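Local coordinates for hypothetical protein (Geobacillus stearothermophilus, PDB 1SFS) that is of unknown function but belongs to the Rv2525c-like, glycoside hydrolase-like family and may be a bacterial lysozyme, at residues Ser209-Ala221 against Asp227-Leu239. Sequence-based numbering, arbitrary orientation. Where two conformers were deposited one is given.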
loop_
_atom_site.group_PDB
_atom_site.type_symbol
_atom_site.label_atom_id
_atom_site.label_comp_id
_atom_site.label_asym_id
_atom_site.label_seq_id
_atom_site.Cartn_x
_atom_site.Cartn_y
_atom_site.Cartn_z
ATOM N N SER A 209 16.122 1.342 10.055
ATOM C CA SER A 209 16.226 0.664 8.779
ATOM C C SER A 209 14.859 0.374 8.181
ATOM O O SER A 209 13.993 -0.212 8.846
ATOM C CB SER A 209 16.901 -0.708 9.001
ATOM O OG SER A 209 17.102 -1.350 7.744
ATOM N N ALA A 210 14.693 0.722 6.906
ATOM C CA ALA A 210 13.452 0.455 6.213
ATOM C C ALA A 210 13.662 0.477 4.707
ATOM O O ALA A 210 14.565 1.077 4.187
ATOM C CB ALA A 210 12.427 1.477 6.567
ATOM N N ASN A 211 12.717 -0.188 4.030
ATOM C CA ASN A 211 12.595 -0.170 2.580
ATOM C C ASN A 211 11.417 0.748 2.224
ATOM O O ASN A 211 10.286 0.273 2.099
ATOM C CB ASN A 211 12.346 -1.571 2.047
ATOM C CG ASN A 211 13.403 -2.554 2.400
ATOM O OD1 ASN A 211 14.558 -2.323 2.123
ATOM N ND2 ASN A 211 13.013 -3.637 3.077
ATOM N N VAL A 212 11.651 2.033 2.102
ATOM C CA VAL A 212 10.573 2.995 1.838
ATOM C C VAL A 212 10.484 3.175 0.329
ATOM O O VAL A 212 11.173 4.003 -0.278
ATOM C CB VAL A 212 10.744 4.322 2.586
ATOM C CG1 VAL A 212 9.541 5.181 2.326
ATOM C CG2 VAL A 212 10.979 4.099 4.050
ATOM N N TRP A 213 9.681 2.333 -0.304
ATOM C CA TRP A 213 9.637 2.185 -1.739
ATOM C C TRP A 213 8.433 2.783 -2.404
ATOM O O TRP A 213 8.335 2.739 -3.622
ATOM C CB TRP A 213 9.760 0.712 -2.153
ATOM C CG TRP A 213 11.098 0.099 -1.862
ATOM C CD1 TRP A 213 12.212 0.677 -1.354
ATOM C CD2 TRP A 213 11.387 -1.296 -2.101
ATOM N NE1 TRP A 213 13.220 -0.296 -1.271
ATOM C CE2 TRP A 213 12.728 -1.492 -1.711
ATOM C CE3 TRP A 213 10.620 -2.358 -2.601
ATOM C CZ2 TRP A 213 13.326 -2.740 -1.806
ATOM C CZ3 TRP A 213 11.224 -3.607 -2.700
ATOM C CH2 TRP A 213 12.526 -3.730 -2.305
ATOM N N VAL A 214 7.490 3.314 -1.658
ATOM C CA VAL A 214 6.321 3.988 -2.202
ATOM C C VAL A 214 6.087 5.248 -1.401
ATOM O O VAL A 214 6.305 5.251 -0.188
ATOM C CB VAL A 214 5.042 3.118 -2.221
ATOM C CG1 VAL A 214 4.136 3.541 -3.367
ATOM C CG2 VAL A 214 5.349 1.628 -2.251
ATOM N N TRP A 215 5.573 6.296 -2.037
ATOM C CA TRP A 215 5.320 7.569 -1.410
ATOM C C TRP A 215 3.996 8.127 -1.945
ATOM O O TRP A 215 3.911 8.437 -3.153
ATOM C CB TRP A 215 6.453 8.544 -1.731
ATOM C CG TRP A 215 6.268 9.904 -1.165
ATOM C CD1 TRP A 215 5.619 10.288 -0.040
ATOM C CD2 TRP A 215 6.765 11.126 -1.730
ATOM N NE1 TRP A 215 5.681 11.635 0.124
ATOM C CE2 TRP A 215 6.377 12.179 -0.913
ATOM C CE3 TRP A 215 7.493 11.406 -2.893
ATOM C CZ2 TRP A 215 6.697 13.509 -1.199
ATOM C CZ3 TRP A 215 7.812 12.721 -3.190
ATOM C CH2 TRP A 215 7.414 13.744 -2.346
ATOM N N GLN A 216 3.008 8.295 -1.103
ATOM C CA GLN A 216 1.761 8.983 -1.465
ATOM C C GLN A 216 2.021 10.480 -1.247
ATOM O O GLN A 216 1.986 10.950 -0.113
ATOM C CB GLN A 216 0.596 8.474 -0.677
ATOM C CG GLN A 216 -0.737 8.945 -1.251
ATOM C CD GLN A 216 -1.846 8.473 -0.372
ATOM O OE1 GLN A 216 -1.908 8.921 0.790
ATOM N NE2 GLN A 216 -2.672 7.576 -0.870
ATOM N N TYR A 217 2.298 11.201 -2.324
ATOM C CA TYR A 217 2.645 12.598 -2.189
ATOM C C TYR A 217 1.467 13.550 -2.298
ATOM O O TYR A 217 1.605 14.742 -2.001
ATOM C CB TYR A 217 3.750 12.971 -3.186
ATOM C CG TYR A 217 3.325 13.037 -4.608
ATOM C CD1 TYR A 217 2.859 14.206 -5.160
ATOM C CD2 TYR A 217 3.452 11.973 -5.486
ATOM C CE1 TYR A 217 2.480 14.291 -6.488
ATOM C CE2 TYR A 217 3.082 12.029 -6.807
ATOM C CZ TYR A 217 2.597 13.210 -7.330
ATOM O OH TYR A 217 2.237 13.264 -8.646
ATOM N N GLY A 218 0.300 13.033 -2.695
ATOM C CA GLY A 218 -0.879 13.843 -2.731
ATOM C C GLY A 218 -2.134 13.009 -2.633
ATOM O O GLY A 218 -2.158 11.860 -3.102
ATOM N N ARG A 219 -3.186 13.567 -2.048
ATOM C CA ARG A 219 -4.482 12.920 -1.962
ATOM C C ARG A 219 -5.514 13.748 -2.708
ATOM O O ARG A 219 -5.450 14.996 -2.716
ATOM C CB ARG A 219 -4.929 12.714 -0.494
ATOM C CG ARG A 219 -4.109 11.690 0.240
ATOM C CD ARG A 219 -4.616 11.567 1.677
ATOM N NE ARG A 219 -3.905 10.529 2.385
ATOM C CZ ARG A 219 -4.071 10.338 3.703
ATOM N NH1 ARG A 219 -4.857 11.046 4.500
ATOM N NH2 ARG A 219 -3.374 9.347 4.225
ATOM N N ASP A 220 -6.459 13.042 -3.313
ATOM C CA ASP A 220 -7.721 13.494 -3.871
ATOM C C ASP A 220 -7.517 14.581 -4.918
ATOM O O ASP A 220 -7.776 15.803 -4.754
ATOM C CB ASP A 220 -8.634 13.989 -2.750
ATOM C CG ASP A 220 -9.070 12.921 -1.767
ATOM O OD1 ASP A 220 -9.101 11.717 -2.081
ATOM O OD2 ASP A 220 -9.369 13.322 -0.615
ATOM N N ALA A 221 -7.010 14.164 -6.071
ATOM C CA ALA A 221 -6.642 15.007 -7.189
ATOM C C ALA A 221 -7.749 15.833 -7.795
ATOM O O ALA A 221 -7.433 16.770 -8.535
ATOM C CB ALA A 221 -6.047 14.145 -8.301
ATOM N N ASP A 227 -5.593 9.323 -5.616
ATOM C CA ASP A 227 -4.395 9.862 -4.978
ATOM C C ASP A 227 -3.206 9.605 -5.883
ATOM O O ASP A 227 -3.227 8.706 -6.717
ATOM C CB ASP A 227 -4.135 9.201 -3.648
ATOM C CG ASP A 227 -5.378 9.217 -2.793
ATOM O OD1 ASP A 227 -5.758 8.131 -2.244
ATOM O OD2 ASP A 227 -6.028 10.249 -2.588
ATOM N N THR A 228 -2.114 10.376 -5.704
ATOM C CA THR A 228 -0.940 10.264 -6.526
ATOM C C THR A 228 0.273 9.812 -5.720
ATOM O O THR A 228 0.518 10.242 -4.603
ATOM C CB THR A 228 -0.622 11.572 -7.279
ATOM O OG1 THR A 228 -0.463 12.651 -6.350
ATOM C CG2 THR A 228 -1.753 11.936 -8.245
ATOM N N ASN A 229 1.048 8.919 -6.368
ATOM C CA ASN A 229 2.171 8.236 -5.715
ATOM C C ASN A 229 3.388 8.248 -6.613
ATOM O O ASN A 229 3.296 8.312 -7.847
ATOM C CB ASN A 229 1.822 6.780 -5.444
ATOM C CG ASN A 229 0.646 6.632 -4.523
ATOM O OD1 ASN A 229 0.754 6.783 -3.330
ATOM N ND2 ASN A 229 -0.509 6.291 -5.098
ATOM N N LEU A 230 4.545 8.092 -5.978
ATOM C CA LEU A 230 5.800 7.785 -6.608
ATOM C C LEU A 230 6.384 6.527 -5.974
ATOM O O LEU A 230 6.123 6.254 -4.794
ATOM C CB LEU A 230 6.797 8.918 -6.508
ATOM C CG LEU A 230 6.452 10.169 -7.330
ATOM C CD1 LEU A 230 7.210 11.367 -6.791
ATOM C CD2 LEU A 230 6.765 9.922 -8.778
ATOM N N ALA A 231 7.198 5.807 -6.697
ATOM C CA ALA A 231 7.808 4.567 -6.186
ATOM C C ALA A 231 9.244 4.442 -6.599
ATOM O O ALA A 231 9.664 4.913 -7.658
ATOM C CB ALA A 231 7.043 3.346 -6.652
ATOM N N ASP A 232 9.989 3.703 -5.789
ATOM C CA ASP A 232 11.258 3.144 -6.147
ATOM C C ASP A 232 11.002 1.991 -7.122
ATOM O O ASP A 232 10.095 1.184 -6.915
ATOM C CB ASP A 232 11.918 2.634 -4.867
ATOM C CG ASP A 232 13.353 2.124 -5.001
ATOM O OD1 ASP A 232 13.541 1.135 -5.719
ATOM O OD2 ASP A 232 14.239 2.702 -4.381
ATOM N N ARG A 233 11.774 1.903 -8.216
ATOM C CA ARG A 233 11.481 0.870 -9.242
ATOM C C ARG A 233 11.558 -0.544 -8.704
ATOM O O ARG A 233 10.961 -1.476 -9.260
ATOM C CB ARG A 233 12.407 1.083 -10.451
ATOM C CG ARG A 233 11.873 0.506 -11.755
ATOM C CD ARG A 233 12.712 0.810 -12.996
ATOM N NE ARG A 233 11.960 1.562 -14.016
ATOM C CZ ARG A 233 12.254 2.750 -14.535
ATOM N NH1 ARG A 233 13.319 3.482 -14.210
ATOM N NH2 ARG A 233 11.451 3.285 -15.440
ATOM N N ARG A 234 12.328 -0.811 -7.473
ATOM C CA ARG A 234 12.315 -2.147 -6.902
ATOM C C ARG A 234 10.908 -2.614 -6.585
ATOM O O ARG A 234 10.613 -3.820 -6.545
ATOM C CB ARG A 234 13.241 -2.216 -5.650
ATOM C CG ARG A 234 14.724 -2.172 -6.030
ATOM C CD ARG A 234 15.587 -2.022 -4.786
ATOM N NE ARG A 234 15.485 -0.672 -4.258
ATOM C CZ ARG A 234 16.234 -0.144 -3.318
ATOM N NH1 ARG A 234 17.208 -0.862 -2.753
ATOM N NH2 ARG A 234 16.091 1.091 -2.879
ATOM N N LEU A 235 9.980 -1.658 -6.378
ATOM C CA LEU A 235 8.620 -2.059 -6.038
ATOM C C LEU A 235 8.022 -2.956 -7.084
ATOM O O LEU A 235 7.244 -3.876 -6.779
ATOM C CB LEU A 235 7.783 -0.814 -5.853
ATOM C CG LEU A 235 6.326 -1.050 -5.474
ATOM C CD1 LEU A 235 6.213 -1.542 -4.046
ATOM C CD2 LEU A 235 5.509 0.237 -5.679
ATOM N N LEU A 236 8.288 -2.671 -8.357
ATOM C CA LEU A 236 7.436 -3.236 -9.409
ATOM C C LEU A 236 7.515 -4.726 -9.515
ATOM O O LEU A 236 6.515 -5.366 -9.821
ATOM C CB LEU A 236 7.778 -2.562 -10.727
ATOM C CG LEU A 236 7.482 -1.074 -10.879
ATOM C CD1 LEU A 236 7.926 -0.587 -12.251
ATOM C CD2 LEU A 236 6.014 -0.811 -10.547
ATOM N N ASP A 237 8.655 -5.309 -9.227
ATOM C CA ASP A 237 8.798 -6.770 -9.262
ATOM C C ASP A 237 8.013 -7.473 -8.188
ATOM O O ASP A 237 7.880 -8.693 -8.260
ATOM C CB ASP A 237 10.282 -7.150 -9.116
ATOM C CG ASP A 237 10.934 -7.092 -10.487
ATOM O OD1 ASP A 237 10.237 -6.844 -11.478
ATOM O OD2 ASP A 237 12.162 -7.293 -10.509
ATOM N N PHE A 238 7.492 -6.734 -7.216
ATOM C CA PHE A 238 6.665 -7.279 -6.158
ATOM C C PHE A 238 5.205 -6.937 -6.322
ATOM O O PHE A 238 4.420 -7.175 -5.401
ATOM C CB PHE A 238 7.235 -6.854 -4.801
ATOM C CG PHE A 238 8.600 -7.448 -4.567
ATOM C CD1 PHE A 238 9.732 -6.721 -4.856
ATOM C CD2 PHE A 238 8.737 -8.738 -4.119
ATOM C CE1 PHE A 238 10.980 -7.277 -4.667
ATOM C CE2 PHE A 238 9.960 -9.303 -3.910
ATOM C CZ PHE A 238 11.078 -8.565 -4.207
ATOM N N LEU A 239 4.831 -6.407 -7.475
ATOM C CA LEU A 239 3.440 -6.134 -7.822
ATOM C C LEU A 239 2.982 -7.012 -8.965
ATOM O O LEU A 239 3.826 -7.503 -9.716
ATOM C CB LEU A 239 3.238 -4.659 -8.193
ATOM C CG LEU A 239 3.683 -3.632 -7.157
ATOM C CD1 LEU A 239 3.289 -2.225 -7.591
ATOM C CD2 LEU A 239 3.169 -3.842 -5.768
HETATM O O HOH W 1 14.009 4.264 -1.654
#
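Trp213 is sandwiched at one end of the antiparallel beta hairpin formed by strands 211-218 and 227-231: Arg234 CB lies 3.7 Å from the centroid of its six-membered ring, a CH-pi contact almost on the ring normal, and Asn211 CB lies over the opposite face. Phe238 CD1 meets the ring edge at CZ3. The Arg234 chain bends at chi3 (-73°), which carries the guanidinium back over the indole with NE1 beneath one of its faces, the two planes 25° apart. NE and NH2 then hold Asp232 side-on, one nitrogen to each carboxylate oxygen; OD1 also accepts from Arg234 N, closing an Asx turn. An alanine in place of Trp213 would probably leave the aliphatic part of Arg234 without its apolar floor and Phe238 CD1 without its indole partner.

At the other end, the Tyr217 ring lies across Thr228, whose OG1 sits 3.2 Å above the ring plane, while Tyr217 CB covers the centre of the Trp215 ring. Tyr217 OH is hydrogen-bonded to Thr193 OG1 and Trp30 NE1. Tyr217 and Gly218 both face Thr228 in a classic beta bulge, each backbone N giving a weak hydrogen bond to Thr228 O. Between the two ends, Trp215 and Leu230 form a hydrogen-bonded pair. The hairpin closes the sheet, with strand 211-218 beside strand 182-185 and Thr228 and Leu230 touching Trp30 of strand 29-33. Beyond the bulge, Asp227 OD2 accepts from Asp220 N at 2.9 Å through its anti lone pair.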